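Local structure of D-glycerate 3-kinase (Cryptococcus neoformans var. grubii serotype A, 6CKG) at residues Q23-V28 with P68-K73. The protein probably catalyses ATP-dependent phosphorylation of D-glycerate at its 3-hydroxyl, as a D-glycerate 3-kinase. Numbering follows the deposited sequence.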
ATOM      1  N   GLN A  23     -18.717   3.886  -5.798  1.00 35.45           N
ATOM      2  CA  GLN A  23     -18.585   4.849  -4.718  1.00 31.77           C
ATOM      3  C   GLN A  23     -17.200   5.476  -4.714  1.00 27.89           C
ATOM      4  O   GLN A  23     -17.062   6.680  -4.467  1.00 34.42           O
ATOM      5  CB  GLN A  23     -18.887   4.178  -3.377  1.00 36.10           C
ATOM      6  CG  GLN A  23     -20.368   3.897  -3.175  1.00 45.71           C
ATOM      7  CD  GLN A  23     -20.644   3.253  -1.838  1.00 48.22           C
ATOM      8  OE1 GLN A  23     -20.260   3.781  -0.797  1.00 44.23           O
ATOM      9  NE2 GLN A  23     -21.290   2.094  -1.860  1.00 52.42           N
ATOM     10  N   THR A  24     -16.161   4.683  -4.990  1.00 31.80           N
ATOM     11  CA  THR A  24     -14.814   5.243  -5.053  1.00 31.68           C
ATOM     12  C   THR A  24     -14.676   6.215  -6.218  1.00 30.60           C
ATOM     13  O   THR A  24     -14.016   7.256  -6.093  1.00 29.08           O
ATOM     14  CB  THR A  24     -13.774   4.131  -5.163  1.00 32.06           C
ATOM     15  OG1 THR A  24     -13.906   3.237  -4.048  1.00 31.90           O
ATOM     16  CG2 THR A  24     -12.383   4.725  -5.151  1.00 30.10           C
ATOM     17  N   ALA A  25     -15.323   5.906  -7.347  1.00 30.69           N
ATOM     18  CA  ALA A  25     -15.322   6.819  -8.486  1.00 28.12           C
ATOM     19  C   ALA A  25     -15.963   8.151  -8.125  1.00 30.99           C
ATOM     20  O   ALA A  25     -15.437   9.216  -8.472  1.00 32.72           O
ATOM     21  CB  ALA A  25     -16.055   6.183  -9.669  1.00 30.16           C
ATOM     22  N   GLY A  26     -17.123   8.115  -7.456  1.00 29.97           N
ATOM     23  CA  GLY A  26     -17.752   9.361  -7.039  1.00 31.24           C
ATOM     24  C   GLY A  26     -16.824  10.209  -6.188  1.00 29.40           C
ATOM     25  O   GLY A  26     -16.716  11.425  -6.385  1.00 28.57           O
ATOM     26  N   PHE A  27     -16.123   9.567  -5.255  1.00 27.94           N
ATOM     27  CA  PHE A  27     -15.163  10.239  -4.371  1.00 27.07           C
ATOM     28  C   PHE A  27     -13.963  10.791  -5.148  1.00 28.73           C
ATOM     29  O   PHE A  27     -13.538  11.933  -4.926  1.00 27.80           O
ATOM     30  CB  PHE A  27     -14.709   9.247  -3.303  1.00 25.30           C
ATOM     31  CG  PHE A  27     -13.604   9.755  -2.392  1.00 26.83           C
ATOM     32  CD1 PHE A  27     -13.898  10.603  -1.330  1.00 36.45           C
ATOM     33  CD2 PHE A  27     -12.288   9.358  -2.580  1.00 35.58           C
ATOM     34  CE1 PHE A  27     -12.894  11.059  -0.479  1.00 34.26           C
ATOM     35  CE2 PHE A  27     -11.272   9.812  -1.722  1.00 31.85           C
ATOM     36  CZ  PHE A  27     -11.583  10.663  -0.679  1.00 31.09           C
ATOM     37  N   VAL A  28     -13.388   9.992  -6.052  1.00 31.86           N
ATOM     38  CA  VAL A  28     -12.293  10.491  -6.889  1.00 24.64           C
ATOM     39  C   VAL A  28     -12.742  11.695  -7.716  1.00 23.99           C
ATOM     40  O   VAL A  28     -12.025  12.697  -7.823  1.00 29.42           O
ATOM     41  CB  VAL A  28     -11.731   9.365  -7.776  1.00 24.97           C
ATOM     42  CG1 VAL A  28     -10.812   9.932  -8.819  1.00 29.72           C
ATOM     43  CG2 VAL A  28     -10.968   8.340  -6.894  1.00 24.22           C
ATOM     44  N   PRO A  68      -9.322   2.047 -12.432  1.00 36.10           N
ATOM     45  CA  PRO A  68      -8.772   2.817 -13.569  1.00 41.06           C
ATOM     46  C   PRO A  68      -9.584   2.697 -14.847  1.00 39.45           C
ATOM     47  O   PRO A  68      -9.902   3.723 -15.469  1.00 41.86           O
ATOM     48  CB  PRO A  68      -7.361   2.234 -13.740  1.00 41.25           C
ATOM     49  CG  PRO A  68      -7.011   1.696 -12.391  1.00 39.45           C
ATOM     50  CD  PRO A  68      -8.297   1.174 -11.824  1.00 32.88           C
ATOM     51  N   ASP A  69      -9.924   1.478 -15.273  1.00 38.85           N
ATOM     52  CA  ASP A  69     -10.654   1.333 -16.535  1.00 40.37           C
ATOM     53  C   ASP A  69     -12.060   1.906 -16.430  1.00 34.11           C
ATOM     54  O   ASP A  69     -12.635   2.339 -17.434  1.00 37.96           O
ATOM     55  CB  ASP A  69     -10.718  -0.132 -16.954  1.00 52.58           C
ATOM     56  CG  ASP A  69      -9.367  -0.685 -17.355  1.00 67.10           C
ATOM     57  OD1 ASP A  69      -8.527   0.086 -17.869  1.00 71.15           O
ATOM     58  OD2 ASP A  69      -9.149  -1.896 -17.157  1.00 78.36           O
ATOM     59  N   TYR A  70     -12.624   1.915 -15.227  1.00 35.45           N
ATOM     60  CA  TYR A  70     -13.940   2.505 -15.013  1.00 37.06           C
ATOM     61  C   TYR A  70     -13.887   4.021 -15.186  1.00 38.73           C
ATOM     62  O   TYR A  70     -14.730   4.609 -15.878  1.00 37.00           O
ATOM     63  CB  TYR A  70     -14.430   2.121 -13.613  1.00 37.97           C
ATOM     64  CG  TYR A  70     -15.864   2.446 -13.319  1.00 33.27           C
ATOM     65  CD1 TYR A  70     -16.217   3.664 -12.752  1.00 34.88           C
ATOM     66  CD2 TYR A  70     -16.868   1.523 -13.575  1.00 33.98           C
ATOM     67  CE1 TYR A  70     -17.533   3.960 -12.459  1.00 37.55           C
ATOM     68  CE2 TYR A  70     -18.196   1.820 -13.294  1.00 43.43           C
ATOM     69  CZ  TYR A  70     -18.517   3.038 -12.741  1.00 41.05           C
ATOM     70  OH  TYR A  70     -19.828   3.334 -12.460  1.00 48.48           O
ATOM     71  N   LEU A  71     -12.890   4.672 -14.569  1.00 30.26           N
ATOM     72  CA  LEU A  71     -12.765   6.125 -14.681  1.00 30.64           C
ATOM     73  C   LEU A  71     -12.418   6.552 -16.103  1.00 33.20           C
ATOM     74  O   LEU A  71     -12.928   7.571 -16.594  1.00 34.73           O
ATOM     75  CB  LEU A  71     -11.716   6.637 -13.690  1.00 29.54           C
ATOM     76  CG  LEU A  71     -12.158   6.540 -12.220  1.00 35.17           C
ATOM     77  CD1 LEU A  71     -11.045   6.922 -11.235  1.00 32.83           C
ATOM     78  CD2 LEU A  71     -13.398   7.393 -11.993  1.00 32.18           C
ATOM     79  N   GLU A  72     -11.553   5.788 -16.785  1.00 30.46           N
ATOM     80  CA  GLU A  72     -11.174   6.136 -18.150  1.00 33.80           C
ATOM     81  C   GLU A  72     -12.344   5.949 -19.100  1.00 37.39           C
ATOM     82  O   GLU A  72     -12.590   6.792 -19.972  1.00 40.12           O
ATOM     83  CB  GLU A  72      -9.972   5.303 -18.617  1.00 36.81           C
ATOM     84  CG  GLU A  72      -8.687   5.494 -17.782  1.00 44.73           C
ATOM     85  CD  GLU A  72      -7.413   5.016 -18.482  1.00 55.99           C
ATOM     86  OE1 GLU A  72      -7.478   3.996 -19.207  1.00 59.11           O
ATOM     87  OE2 GLU A  72      -6.349   5.669 -18.302  1.00 47.03           O
ATOM     88  N   LYS A  73     -13.101   4.866 -18.926  1.00 37.80           N
ATOM     89  CA  LYS A  73     -14.148   4.556 -19.887  1.00 39.16           C
ATOM     90  C   LYS A  73     -15.384   5.416 -19.672  1.00 41.89           C
ATOM     91  O   LYS A  73     -15.943   5.949 -20.633  1.00 40.34           O
ATOM     92  CB  LYS A  73     -14.519   3.074 -19.820  1.00 37.25           C
ATOM     93  CG  LYS A  73     -15.620   2.683 -20.806  1.00 44.19           C
ATOM     94  CD  LYS A  73     -16.243   1.350 -20.441  1.00 53.96           C
ATOM     95  CE  LYS A  73     -17.493   1.081 -21.265  1.00 66.55           C
ATOM     96  NZ  LYS A  73     -17.175   0.835 -22.700  1.00 73.68           N
TER
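L71 reaches from helix 63-75 to helix 19-38 and divides its two methyl branches between A25 and V28, residues three apart on one side of the first helix. In the aliphatic contacts, L71 CD2 lies 3.7 Å from A25 CB and 4.0 Å from A25 CA, so that one methyl rests against both the side chain and the backbone of the alanine. The other branch, L71 CD1, comes to 3.9 Å from V28 CG1, the two side chains being inclined to each other. On the valine, CG1 is placed anti to the backbone N (chi1 169°), and this is the methyl that meets the leucine.

The second set is aromatic. A25 CB also meets the Y70 ring obliquely, 3.9 Å from CE1 and 4.0 Å from CD1, and the single methyl touches tyrosine and leucine in directions roughly at right angles. Y70 CG extends anti to its own backbone N (chi1 -170°), carrying the ring across to the alanine. The same ring also touches V21 and Q22 of helix 19-38 and packs edge-to-face with H74.

The short axes approach to 10.5 Å at a signed angle of -58°, and the nearest CA pair, A25 with L71, is 6.7 Å apart, which places the alanine close to the crossing. Helix 63-75 follows strand 48-53 through a P-loop (Walker A) sequence, consistent with a P-loop kinase fold, and helix 19-38 packs against it; L71 also packs on L79 of edge strand 79-83, while T24 contacts F316 of strand 313-318. The closest atoms of each touching pair are carbons, no hydrogen bond joins the two segments, and they bury 153 Å² together, implying a small, non-directional apolar junction, set by side-chain shape rather than polar pairing.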